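Local coordinates for carbonic anhydrase (Porphyridium purpureum, PDB 1DDZ), which probably catalyses the reversible hydration of carbon dioxide to hydrogencarbonate, using zinc ions bound to the protein, at residues V122-V127 against A290-V295; V212-G215 against K220-D223; G389-L394 against D428-L433; K23-P28 against Q417-R422; Q101-D106 against L152-D157. All coordinates share one frame; numbering follows the deposited sequence.

Interaction 1: V122-V127 against A290-V295; sequences VKHILV and ANRVFV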
# COMPACT_ATOMS: atom_id res chain seq x y z
N VAL A 122 -0.80 21.78 -9.74
CA VAL A 122 -2.17 21.62 -10.21
C VAL A 122 -3.08 22.53 -9.35
O VAL A 122 -2.87 22.64 -8.15
CB VAL A 122 -2.56 20.12 -10.12
CG1 VAL A 122 -3.40 19.82 -8.93
CG2 VAL A 122 -3.16 19.65 -11.39
N LYS A 123 -4.08 23.17 -9.95
CA LYS A 123 -4.95 24.05 -9.17
C LYS A 123 -6.26 23.42 -8.69
O LYS A 123 -6.86 23.87 -7.73
CB LYS A 123 -5.28 25.32 -9.98
CG LYS A 123 -4.12 26.29 -10.15
CD LYS A 123 -3.47 26.66 -8.82
CE LYS A 123 -2.10 27.33 -9.04
NZ LYS A 123 -1.21 27.33 -7.83
N HIS A 124 -6.72 22.41 -9.41
CA HIS A 124 -7.98 21.79 -9.05
C HIS A 124 -7.82 20.29 -9.13
O HIS A 124 -7.17 19.80 -10.05
CB HIS A 124 -9.06 22.21 -10.04
CG HIS A 124 -9.22 23.70 -10.16
ND1 HIS A 124 -8.78 24.41 -11.25
CD2 HIS A 124 -9.72 24.61 -9.29
CE1 HIS A 124 -8.99 25.70 -11.05
NE2 HIS A 124 -9.56 25.85 -9.87
N ILE A 125 -8.39 19.60 -8.15
CA ILE A 125 -8.37 18.15 -8.06
C ILE A 125 -9.83 17.71 -8.13
O ILE A 125 -10.68 18.25 -7.44
CB ILE A 125 -7.77 17.65 -6.72
CG1 ILE A 125 -6.30 18.08 -6.59
CG2 ILE A 125 -7.90 16.11 -6.59
CD1 ILE A 125 -5.77 17.84 -5.21
N LEU A 126 -10.13 16.77 -9.01
CA LEU A 126 -11.49 16.26 -9.15
C LEU A 126 -11.51 14.75 -8.86
O LEU A 126 -10.64 14.01 -9.34
CB LEU A 126 -12.01 16.49 -10.58
CG LEU A 126 -12.42 17.90 -11.02
CD1 LEU A 126 -12.54 17.98 -12.51
CD2 LEU A 126 -13.76 18.22 -10.44
N VAL A 127 -12.45 14.30 -8.04
CA VAL A 127 -12.60 12.87 -7.80
C VAL A 127 -13.91 12.57 -8.52
O VAL A 127 -14.93 13.19 -8.24
CB VAL A 127 -12.71 12.49 -6.32
CG1 VAL A 127 -12.91 11.00 -6.21
CG2 VAL A 127 -11.48 12.92 -5.57
N ALA A 290 -22.53 25.13 -10.42
CA ALA A 290 -22.42 26.27 -11.33
C ALA A 290 -20.98 26.58 -11.78
O ALA A 290 -20.76 27.49 -12.57
CB ALA A 290 -23.05 27.50 -10.72
N ASN A 291 -20.01 25.84 -11.24
CA ASN A 291 -18.60 26.00 -11.59
C ASN A 291 -18.35 25.73 -13.08
O ASN A 291 -19.11 25.02 -13.74
CB ASN A 291 -17.75 25.08 -10.70
CG ASN A 291 -16.27 25.15 -11.01
OD1 ASN A 291 -15.81 24.51 -11.96
ND2 ASN A 291 -15.52 25.94 -10.24
N ARG A 292 -17.29 26.31 -13.62
CA ARG A 292 -16.95 26.14 -15.03
C ARG A 292 -16.88 24.68 -15.48
O ARG A 292 -17.20 24.36 -16.61
CB ARG A 292 -15.68 26.92 -15.40
CG ARG A 292 -14.38 26.30 -14.97
CD ARG A 292 -13.20 27.22 -15.29
NE ARG A 292 -12.73 27.94 -14.11
CZ ARG A 292 -11.53 27.77 -13.57
NH1 ARG A 292 -10.66 26.90 -14.10
NH2 ARG A 292 -11.20 28.43 -12.45
N VAL A 293 -16.51 23.80 -14.56
CA VAL A 293 -16.41 22.36 -14.81
C VAL A 293 -17.71 21.83 -15.41
O VAL A 293 -17.72 21.04 -16.37
CB VAL A 293 -16.09 21.61 -13.49
CG1 VAL A 293 -16.67 20.20 -13.49
CG2 VAL A 293 -14.60 21.57 -13.26
N PHE A 294 -18.81 22.33 -14.86
CA PHE A 294 -20.14 21.92 -15.28
C PHE A 294 -20.57 22.61 -16.56
O PHE A 294 -21.07 21.96 -17.48
CB PHE A 294 -21.14 22.12 -14.13
CG PHE A 294 -20.75 21.41 -12.86
CD1 PHE A 294 -20.09 22.10 -11.84
CD2 PHE A 294 -21.00 20.04 -12.69
CE1 PHE A 294 -19.68 21.43 -10.70
CE2 PHE A 294 -20.60 19.37 -11.55
CZ PHE A 294 -19.94 20.06 -10.55
N VAL A 295 -20.24 23.88 -16.68
CA VAL A 295 -20.63 24.61 -17.88
C VAL A 295 -19.87 24.08 -19.10
O VAL A 295 -20.46 23.83 -20.15
CB VAL A 295 -20.55 26.16 -17.69
CG1 VAL A 295 -19.19 26.59 -17.27
CG2 VAL A 295 -20.96 26.89 -18.95

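Interaction 2: V212-G215 against K220-D223; sequences VVYG and KLRD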
# COMPACT_ATOMS: atom_id res chain seq x y z
N VAL A 212 -17.49 14.76 -8.15
CA VAL A 212 -18.37 14.81 -9.30
C VAL A 212 -18.76 13.36 -9.68
O VAL A 212 -18.06 12.43 -9.31
CB VAL A 212 -17.58 15.60 -10.40
CG1 VAL A 212 -17.02 14.70 -11.48
CG2 VAL A 212 -18.37 16.77 -10.89
N VAL A 213 -19.94 13.15 -10.28
CA VAL A 213 -20.38 11.81 -10.73
C VAL A 213 -21.09 12.06 -12.03
O VAL A 213 -21.51 13.17 -12.29
CB VAL A 213 -21.56 11.14 -9.93
CG1 VAL A 213 -21.20 9.74 -9.42
CG2 VAL A 213 -22.16 12.06 -8.92
N TYR A 214 -21.32 11.00 -12.80
CA TYR A 214 -22.06 11.13 -14.02
C TYR A 214 -22.54 9.76 -14.39
O TYR A 214 -22.02 8.76 -13.89
CB TYR A 214 -21.21 11.73 -15.15
CG TYR A 214 -20.18 10.78 -15.74
CD1 TYR A 214 -20.43 10.10 -16.96
CD2 TYR A 214 -18.97 10.56 -15.10
CE1 TYR A 214 -19.46 9.21 -17.52
CE2 TYR A 214 -18.02 9.69 -15.64
CZ TYR A 214 -18.27 9.02 -16.84
OH TYR A 214 -17.25 8.18 -17.20
N GLY A 215 -23.55 9.71 -15.24
CA GLY A 215 -24.03 8.44 -15.73
C GLY A 215 -23.65 8.51 -17.19
O GLY A 215 -23.83 9.56 -17.83
N LYS A 220 -23.40 13.79 -18.11
CA LYS A 220 -23.54 15.04 -17.38
C LYS A 220 -22.98 14.95 -15.99
O LYS A 220 -23.39 14.13 -15.19
CB LYS A 220 -25.01 15.44 -17.34
CG LYS A 220 -25.23 16.83 -16.79
CD LYS A 220 -26.65 17.30 -16.96
CE LYS A 220 -26.70 18.81 -16.77
NZ LYS A 220 -28.03 19.45 -16.95
N LEU A 221 -22.03 15.83 -15.70
CA LEU A 221 -21.41 15.82 -14.39
C LEU A 221 -22.32 16.45 -13.35
O LEU A 221 -22.87 17.54 -13.58
CB LEU A 221 -20.08 16.58 -14.42
CG LEU A 221 -18.95 16.02 -15.28
CD1 LEU A 221 -17.78 17.00 -15.18
CD2 LEU A 221 -18.53 14.63 -14.82
N ARG A 222 -22.49 15.77 -12.21
CA ARG A 222 -23.32 16.24 -11.11
C ARG A 222 -22.37 16.61 -9.99
O ARG A 222 -21.35 15.94 -9.78
CB ARG A 222 -24.27 15.16 -10.62
CG ARG A 222 -24.90 14.33 -11.68
CD ARG A 222 -25.76 15.12 -12.59
NE ARG A 222 -26.56 14.19 -13.38
CZ ARG A 222 -27.64 14.55 -14.07
NH1 ARG A 222 -28.04 15.81 -14.06
NH2 ARG A 222 -28.33 13.63 -14.75
N ASP A 223 -22.74 17.62 -9.22
CA ASP A 223 -21.88 18.11 -8.15
C ASP A 223 -22.01 17.37 -6.83
O ASP A 223 -23.10 17.03 -6.43
CB ASP A 223 -22.17 19.59 -7.95
CG ASP A 223 -21.09 20.32 -7.23
OD1 ASP A 223 -20.06 19.69 -6.92
OD2 ASP A 223 -21.27 21.53 -6.97
O HOH W 1 -24.94 12.09 -15.26

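Interaction 3: G389-L394 against D428-L433; sequences GCAAAL and DSLNRL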
# COMPACT_ATOMS: atom_id res chain seq x y z
N GLY A 389 7.45 11.78 -15.14
CA GLY A 389 7.65 10.97 -13.94
C GLY A 389 9.03 10.31 -13.96
O GLY A 389 9.73 10.26 -12.95
N CYS A 390 9.41 9.80 -15.13
CA CYS A 390 10.72 9.17 -15.30
C CYS A 390 11.82 10.20 -15.21
O CYS A 390 12.85 9.93 -14.63
CB CYS A 390 10.80 8.43 -16.63
SG CYS A 390 9.78 6.94 -16.64
N ALA A 391 11.59 11.39 -15.77
CA ALA A 391 12.57 12.47 -15.69
C ALA A 391 12.73 12.85 -14.24
O ALA A 391 13.84 13.06 -13.76
CB ALA A 391 12.09 13.66 -16.48
N ALA A 392 11.60 12.91 -13.53
CA ALA A 392 11.62 13.27 -12.12
C ALA A 392 12.42 12.27 -11.30
O ALA A 392 13.10 12.64 -10.36
CB ALA A 392 10.17 13.40 -11.59
N ALA A 393 12.36 11.00 -11.69
CA ALA A 393 13.06 9.93 -10.98
C ALA A 393 14.57 10.11 -10.93
O ALA A 393 15.25 9.51 -10.11
CB ALA A 393 12.73 8.59 -11.60
N LEU A 394 15.11 10.90 -11.86
CA LEU A 394 16.56 11.13 -11.90
C LEU A 394 16.98 12.39 -11.14
O LEU A 394 18.16 12.65 -11.00
CB LEU A 394 17.02 11.20 -13.36
CG LEU A 394 16.42 10.15 -14.29
CD1 LEU A 394 16.73 10.43 -15.75
CD2 LEU A 394 16.90 8.77 -13.89
N ASP A 428 17.92 11.23 -25.26
CA ASP A 428 17.90 9.82 -25.69
C ASP A 428 18.11 8.88 -24.55
O ASP A 428 17.69 7.75 -24.53
CB ASP A 428 18.98 9.57 -26.73
CG ASP A 428 18.73 10.31 -28.02
OD1 ASP A 428 17.63 10.83 -28.23
OD2 ASP A 428 19.68 10.38 -28.83
N SER A 429 18.91 9.33 -23.60
CA SER A 429 19.20 8.56 -22.45
C SER A 429 17.94 8.37 -21.59
O SER A 429 17.65 7.25 -21.14
CB SER A 429 20.32 9.30 -21.69
OG SER A 429 20.47 8.74 -20.41
N LEU A 430 17.14 9.43 -21.43
CA LEU A 430 15.89 9.38 -20.69
C LEU A 430 14.93 8.46 -21.45
O LEU A 430 14.25 7.62 -20.88
CB LEU A 430 15.22 10.75 -20.64
CG LEU A 430 14.22 11.14 -19.53
CD1 LEU A 430 13.20 12.12 -20.08
CD2 LEU A 430 13.51 9.95 -18.90
N ASN A 431 14.84 8.68 -22.75
CA ASN A 431 13.97 7.89 -23.59
C ASN A 431 14.30 6.42 -23.60
O ASN A 431 13.42 5.60 -23.82
CB ASN A 431 13.98 8.43 -25.01
CG ASN A 431 13.20 9.70 -25.13
OD1 ASN A 431 13.06 10.23 -26.21
ND2 ASN A 431 12.64 10.18 -24.03
N ARG A 432 15.57 6.07 -23.38
CA ARG A 432 15.95 4.65 -23.35
C ARG A 432 15.50 4.07 -22.01
O ARG A 432 14.98 2.94 -21.96
CB ARG A 432 17.46 4.47 -23.51
CG ARG A 432 17.91 3.00 -23.50
CD ARG A 432 17.26 2.21 -24.63
NE ARG A 432 18.26 1.77 -25.60
CZ ARG A 432 18.01 1.38 -26.84
NH1 ARG A 432 16.77 1.38 -27.32
NH2 ARG A 432 18.99 0.90 -27.58
N LEU A 433 15.71 4.83 -20.95
CA LEU A 433 15.31 4.41 -19.60
C LEU A 433 13.80 4.15 -19.59
O LEU A 433 13.33 3.20 -18.97
CB LEU A 433 15.62 5.53 -18.60
CG LEU A 433 15.95 5.26 -17.12
CD1 LEU A 433 15.31 6.36 -16.32
CD2 LEU A 433 15.49 3.91 -16.63

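Interaction 4: K23-P28 against Q417-R422; sequences KLVAQP and QAELSR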
# COMPACT_ATOMS: atom_id res chain seq x y z
N LYS A 23 16.41 -7.58 -28.17
CA LYS A 23 15.66 -7.04 -29.30
C LYS A 23 15.48 -5.52 -29.16
O LYS A 23 15.62 -4.78 -30.13
CB LYS A 23 14.32 -7.77 -29.43
CG LYS A 23 13.39 -7.19 -30.48
CD LYS A 23 12.10 -8.01 -30.61
CE LYS A 23 10.98 -7.17 -31.23
NZ LYS A 23 10.61 -6.03 -30.33
N LEU A 24 15.22 -5.05 -27.94
CA LEU A 24 15.03 -3.62 -27.72
C LEU A 24 16.32 -2.82 -27.90
O LEU A 24 16.37 -1.83 -28.62
CB LEU A 24 14.45 -3.38 -26.31
CG LEU A 24 14.55 -1.99 -25.69
CD1 LEU A 24 13.89 -0.94 -26.59
CD2 LEU A 24 13.88 -2.02 -24.32
N VAL A 25 17.36 -3.30 -27.23
CA VAL A 25 18.68 -2.70 -27.22
C VAL A 25 19.37 -2.63 -28.60
O VAL A 25 20.27 -1.82 -28.81
CB VAL A 25 19.52 -3.44 -26.17
CG1 VAL A 25 20.98 -3.32 -26.44
CG2 VAL A 25 19.19 -2.89 -24.81
N ALA A 26 18.89 -3.42 -29.55
CA ALA A 26 19.43 -3.41 -30.90
C ALA A 26 18.88 -2.24 -31.73
O ALA A 26 19.33 -2.01 -32.85
CB ALA A 26 19.13 -4.73 -31.59
N GLN A 27 17.85 -1.55 -31.22
CA GLN A 27 17.24 -0.41 -31.89
C GLN A 27 17.62 0.81 -31.07
O GLN A 27 17.69 0.75 -29.85
CB GLN A 27 15.71 -0.57 -31.93
CG GLN A 27 15.26 -1.85 -32.63
CD GLN A 27 13.75 -2.04 -32.61
OE1 GLN A 27 13.04 -1.65 -33.54
NE2 GLN A 27 13.26 -2.65 -31.54
N PRO A 28 17.87 1.94 -31.72
CA PRO A 28 18.25 3.11 -30.93
C PRO A 28 17.05 3.71 -30.19
O PRO A 28 15.90 3.60 -30.63
CB PRO A 28 18.82 4.09 -31.97
CG PRO A 28 18.94 3.26 -33.26
CD PRO A 28 17.81 2.28 -33.16
N GLN A 417 22.84 -0.10 -16.62
CA GLN A 417 23.90 0.82 -16.95
C GLN A 417 24.70 0.35 -18.17
O GLN A 417 25.26 1.16 -18.90
CB GLN A 417 24.83 1.02 -15.75
CG GLN A 417 24.24 1.89 -14.66
CD GLN A 417 24.19 3.35 -15.04
OE1 GLN A 417 23.85 3.68 -16.17
NE2 GLN A 417 24.53 4.24 -14.10
N ALA A 418 24.72 -0.95 -18.41
CA ALA A 418 25.44 -1.49 -19.55
C ALA A 418 24.94 -0.80 -20.81
O ALA A 418 25.74 -0.24 -21.58
CB ALA A 418 25.23 -2.99 -19.66
N GLU A 419 23.62 -0.79 -20.98
CA GLU A 419 22.99 -0.14 -22.12
C GLU A 419 22.92 1.36 -21.96
O GLU A 419 23.22 2.10 -22.89
CB GLU A 419 21.59 -0.69 -22.34
CG GLU A 419 20.74 0.16 -23.31
CD GLU A 419 21.35 0.29 -24.72
OE1 GLU A 419 21.07 1.29 -25.41
OE2 GLU A 419 22.11 -0.62 -25.15
N LEU A 420 22.54 1.83 -20.78
CA LEU A 420 22.42 3.27 -20.57
C LEU A 420 23.73 4.06 -20.75
O LEU A 420 23.72 5.15 -21.29
CB LEU A 420 21.73 3.58 -19.22
CG LEU A 420 20.27 3.14 -19.10
CD1 LEU A 420 19.77 3.44 -17.68
CD2 LEU A 420 19.40 3.84 -20.15
N SER A 421 24.86 3.46 -20.38
CA SER A 421 26.19 4.07 -20.50
C SER A 421 26.56 4.46 -21.93
O SER A 421 27.31 5.40 -22.15
CB SER A 421 27.24 3.11 -19.98
OG SER A 421 27.04 2.91 -18.59
N ARG A 422 26.03 3.72 -22.88
CA ARG A 422 26.29 3.96 -24.29
C ARG A 422 25.69 5.28 -24.74
O ARG A 422 26.10 5.84 -25.75
CB ARG A 422 25.69 2.84 -25.13
CG ARG A 422 26.16 1.44 -24.75
CD ARG A 422 25.38 0.40 -25.53
NE ARG A 422 25.53 0.61 -26.96
CZ ARG A 422 24.67 0.22 -27.89
NH1 ARG A 422 23.55 -0.43 -27.57
NH2 ARG A 422 24.94 0.48 -29.17

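Interaction 5: Q101-D106 against L152-D157; sequences QCIHSD and LRHIRD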
# COMPACT_ATOMS: atom_id res chain seq x y z
N GLN A 101 -10.85 5.16 -5.82
CA GLN A 101 -10.50 5.25 -4.42
C GLN A 101 -9.36 6.18 -4.12
O GLN A 101 -8.41 6.31 -4.89
CB GLN A 101 -10.15 3.86 -3.89
CG GLN A 101 -11.30 2.89 -3.88
CD GLN A 101 -12.41 3.33 -2.94
OE1 GLN A 101 -13.49 3.76 -3.39
NE2 GLN A 101 -12.15 3.30 -1.65
N CYS A 102 -9.46 6.80 -2.95
CA CYS A 102 -8.46 7.69 -2.45
C CYS A 102 -8.16 7.21 -1.03
O CYS A 102 -8.41 7.92 -0.06
CB CYS A 102 -8.93 9.14 -2.48
SG CYS A 102 -9.12 9.78 -4.15
N ILE A 103 -7.60 6.01 -0.95
CA ILE A 103 -7.25 5.38 0.31
C ILE A 103 -6.12 6.15 0.99
O ILE A 103 -5.11 6.44 0.37
CB ILE A 103 -6.87 3.90 0.06
CG1 ILE A 103 -8.09 3.17 -0.48
CG2 ILE A 103 -6.31 3.24 1.33
CD1 ILE A 103 -7.78 1.91 -1.22
N HIS A 104 -6.29 6.46 2.27
CA HIS A 104 -5.31 7.22 3.04
C HIS A 104 -3.87 6.81 2.83
O HIS A 104 -3.02 7.65 2.59
CB HIS A 104 -5.60 7.14 4.55
CG HIS A 104 -6.94 7.68 4.95
ND1 HIS A 104 -7.88 6.92 5.61
CD2 HIS A 104 -7.48 8.92 4.84
CE1 HIS A 104 -8.93 7.67 5.90
NE2 HIS A 104 -8.70 8.89 5.44
N SER A 105 -3.58 5.52 2.95
CA SER A 105 -2.22 5.03 2.85
C SER A 105 -1.84 4.38 1.53
O SER A 105 -0.81 3.74 1.45
CB SER A 105 -1.92 4.11 4.04
OG SER A 105 -3.00 3.23 4.28
N ASP A 106 -2.62 4.63 0.48
CA ASP A 106 -2.32 4.07 -0.85
C ASP A 106 -1.26 4.96 -1.48
O ASP A 106 -1.54 6.10 -1.85
CB ASP A 106 -3.58 4.04 -1.73
CG ASP A 106 -3.32 3.48 -3.13
OD1 ASP A 106 -2.39 2.71 -3.31
OD2 ASP A 106 -4.05 3.83 -4.07
N LEU A 152 -11.77 -3.66 -2.09
CA LEU A 152 -13.20 -3.38 -1.95
C LEU A 152 -13.72 -3.21 -0.53
O LEU A 152 -14.83 -2.70 -0.36
CB LEU A 152 -14.03 -4.40 -2.71
CG LEU A 152 -13.70 -4.45 -4.21
CD1 LEU A 152 -14.55 -5.49 -4.88
CD2 LEU A 152 -13.93 -3.10 -4.84
N ARG A 153 -12.95 -3.62 0.48
CA ARG A 153 -13.35 -3.44 1.87
C ARG A 153 -13.51 -1.95 2.17
O ARG A 153 -14.25 -1.60 3.05
CB ARG A 153 -12.33 -4.01 2.86
CG ARG A 153 -12.32 -5.51 3.03
CD ARG A 153 -13.71 -6.09 3.18
NE ARG A 153 -14.32 -6.36 1.87
CZ ARG A 153 -15.09 -7.40 1.59
NH1 ARG A 153 -15.37 -8.30 2.53
NH2 ARG A 153 -15.60 -7.54 0.37
N HIS A 154 -12.81 -1.08 1.44
CA HIS A 154 -12.91 0.35 1.67
C HIS A 154 -14.26 0.88 1.26
O HIS A 154 -14.79 1.78 1.91
CB HIS A 154 -11.79 1.11 0.94
CG HIS A 154 -10.44 0.85 1.52
ND1 HIS A 154 -10.00 1.46 2.68
CD2 HIS A 154 -9.44 0.03 1.13
CE1 HIS A 154 -8.80 1.01 2.98
NE2 HIS A 154 -8.44 0.14 2.05
N ILE A 155 -14.83 0.32 0.21
CA ILE A 155 -16.16 0.72 -0.24
C ILE A 155 -17.19 0.25 0.82
O ILE A 155 -18.20 0.90 1.05
CB ILE A 155 -16.48 0.08 -1.58
CG1 ILE A 155 -15.52 0.64 -2.63
CG2 ILE A 155 -17.93 0.35 -1.97
CD1 ILE A 155 -15.73 0.07 -4.01
N ARG A 156 -16.89 -0.88 1.46
CA ARG A 156 -17.72 -1.46 2.52
C ARG A 156 -17.73 -0.54 3.72
O ARG A 156 -18.72 -0.42 4.42
CB ARG A 156 -17.19 -2.82 2.91
CG ARG A 156 -17.53 -3.87 1.93
CD ARG A 156 -18.97 -4.23 2.12
NE ARG A 156 -19.09 -5.67 2.08
CZ ARG A 156 -19.31 -6.46 3.13
NH1 ARG A 156 -19.47 -5.98 4.36
NH2 ARG A 156 -19.25 -7.76 2.94
N ASP A 157 -16.62 0.15 3.95
CA ASP A 157 -16.56 1.10 5.04
C ASP A 157 -17.49 2.24 4.73
O ASP A 157 -18.12 2.77 5.62
CB ASP A 157 -15.16 1.62 5.26
CG ASP A 157 -14.28 0.62 5.96
OD1 ASP A 157 -14.78 -0.45 6.36
OD2 ASP A 157 -13.08 0.91 6.10

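Interaction 1: V122-V127 against A290-V295
The imidazole of His124 and the guanidinium of Arg292 meet with their planes 81° apart, Arg292 NH1 coming nearest to the ring. Lys123 CB lies 3.8 Å above one face of the imidazole, displaced toward its rim, and the ring of Tyr69 meets the same imidazole at a shallow angle. A third flat group, the ring of Phe294, carries Val293 CG1 over the centre of one face. Arg292 arrives with its outer nitrogens leading: its first torsion (chi1 77°) puts CG between the backbone N and the carbonyl carbon, and a further bend at chi3 brings the guanidinium to the imidazole. The two groups form no ionic pair, and a protonated histidine would probably be disfavoured beside the arginine. The setting is a familiar one in alpha/beta folds, a helix laid against a sheet: strand 124-130 is the middle of five strands in the first carbonic anhydrase unit, and helix 292-307 begins here after a long excursion of the chain. Two residues along the strand from His124, Leu126 CD1 touches Val293 CG2 at 4.2 Å. Leu85 packs on both of these buried side chains. The helix start is fixed locally by an N-cap, in which Asn291 OD1 accepts a nearly straight bond of 2.8 Å from Val293 N, with the donor tilted 24° from the carbonyl plane.

Interaction 2: V212-G215 against K220-D223
Val213 and Arg222 form the hydrogen-bonded pair of a beta hairpin, strands 208-214 and 222-227, in which the second strand is the outermost of the sheet within this chain. Arg222 N donates to Val213 O at 2.8 Å, and Val213 N returns a bond to Arg222 O at 3.2 Å. That same Arg222 O also receives a CA-H contact from Val212 CA. Val212 and Asp223 follow as a non-hydrogen-bonded pair, their side chains on the face opposite to those of Val213 and Arg222. Leu221 CD2 supplies much of the apolar contact, packing against Val212 CG1 at 3.7 Å and Tyr214 CB at 4.0 Å, and it lies close to Tyr214 CD2 as well. On the other face the side chains of Val213 and Arg222 cross at about a right angle, Val213 CG2 lying 4.1 Å from Arg222 CB. Arg222 then bends at chi2, with Lys220 CB over one face of its guanidinium and Asp218 as its salt-bridge partner. Nearer the turn a water takes over from direct pairing: it accepts from Gly215 N at 2.8 Å and donates to Lys220 O at 2.6 Å, with a weak bond from Arg222 NE besides. Tyr214 touches Lys220 O through its CB; with CG between the backbone N and the carbonyl carbon (chi1 74°), the ring extends toward the zinc ligand His130, the two side chains coming within about 4 Å. The result is an antiparallel hairpin at the edge, within this chain, of a mostly parallel beta-carbonic anhydrase sheet, beside a zinc site.

Interaction 3: G389-L394 against D428-L433
Leu430 meets 389-394 with both its methyls, which rest on Cys390 and Ala391. CD2 of Leu430 lies 3.8 Å from Cys390 CB and 3.9 Å from Ala391 N, while Leu430 CD1 reaches Ala391 CB at 4.1 Å. The contact is best divided by burial. On its buried side are Cys390 and Leu433. Cys390 offers only its CB to Leu430; SG, anti to the carbonyl carbon (chi1 -71°), does not touch that leucine, and the cysteine side chain comes within about 4 Å of that of the zinc ligand Cys387. Long helix 426-447 thus packs close to the second zinc site. Leu433 is also covered by Ile409 and Val412 of helix 407-414. Toward solvent lie Ala391, Leu394 and Leu430, each only partly buried. Leu394 meets Leu433 tip to tip through a single methyl pair, Leu394 CD2 to Leu433 CD1 at 3.8 Å, and also packs on Ile488 of the second subunit. The side-chain contacts are all between carbon groups, and no polar bond joins the two segments, which implies that shape and burial set how these helices sit together.

Interaction 4: K23-P28 against Q417-R422
Val25 and Glu419 run past each other in opposite directions, so that the acid lies alongside the valine. Glu419 CG rests 3.7 Å from Val25 CG2, and further out Glu419 OE2 comes to 3.2 Å from Val25 CG1. The glutamate gets there by leaving anti to its own backbone nitrogen (chi1 167°) and then bending at chi2 (60°). Its carboxylate is gripped by two arginines. OE2 accepts from Arg422 NH1 at 2.8 Å on its syn lone pair, close to the guanidinium plane, which makes a salt bridge within the turn; OE1 pairs with Arg432 NE. Being buried between two positive groups, the acid would probably stay ionised. This is where the C-terminal end of helix 12-25, near the start of the protein, is laid on the second carbonic anhydrase unit, at short helix 417-420 and alongside helix 426-447. Arg432 of that longer helix also bonds to Gln27 O. Replacing Glu419 with an alanine would probably leave Arg422 without its acidic mate, and Arg432 with only Glu435 of its two glutamates, and open a gap beside the Val25 methyls. The guanidinium of Arg422 has Val25 O at its edge, near its plane, but at 3.8 Å from NH1 the approach is too long for a bond, and NH1 also lies 4.0 Å from Val25 CG1.

Interaction 5: Q101-D106 against L152-D157
His154 reaches across to Ile103 and Gln101, and its contacts can be followed outward from CB. That first carbon touches the side-chain amide of Gln101, whose plane stands 31° from the imidazole. CG, anti to the carbonyl carbon (chi1 -69°), sets the ring under Ile103, with Ile103 CG1 at 3.9 Å. One branch of the ring then takes CD2 to 3.4 Å from Ile103 CD1; on the other, ND1 is 4.1 Å from Ile103 CG1 and CE1 lies 3.7 Å from Ile103 CG2. Ile103 CG1 stands over the middle of the face, 3.8 Å from the ring centroid and 10° off its normal, a CH-pi contact. The outermost atom, NE2, brushes both Ile103 CD1 and CG2 and is hydrogen-bonded to Ser105 OG of the second subunit, while the ring also meets His104 of that subunit edge to face. The reciprocal pairs make the site part of the dimer interface. Here the loop after strand 92-97 is laid on helix 147-161 of the first carbonic anhydrase unit. Within the loop a type I turn from Ile103 to Asp106 is closed by Asp106 N donating to Ile103 O at 3.1 Å, and Asp106 is the N-cap residue of helix 107-119. An alanine in place of His154 would probably leave Ser105 of the second subunit without this bond and open a gap under Ile103. Alongside, the amide of Gln101 crosses Ile155 at about a right angle, resting on Ile155 CG1; the Ile155 side chain is about 8 Å from the zinc ion.

From the N terminus, interaction 4 opens first, and the long loop it closes at 417-422 holds interactions 5, 2 and 1 entirely. Interaction 5 opens at 101-106; interaction 1 opens at 122-127, before interaction 5 closes at 152-157, so the two cross. Interaction 2, a hairpin, is nested in the loop of interaction 1, and the two share neighbouring strands of the first sheet, with Phe294 packing on Val212 and Asp223. Interaction 3 starts after interaction 1 has closed and ends at 428-433, beyond 417-422, so it crosses interaction 4; Arg432 joins them. Together they link the N-terminal helix, both carbonic anhydrase units and the dimer interface.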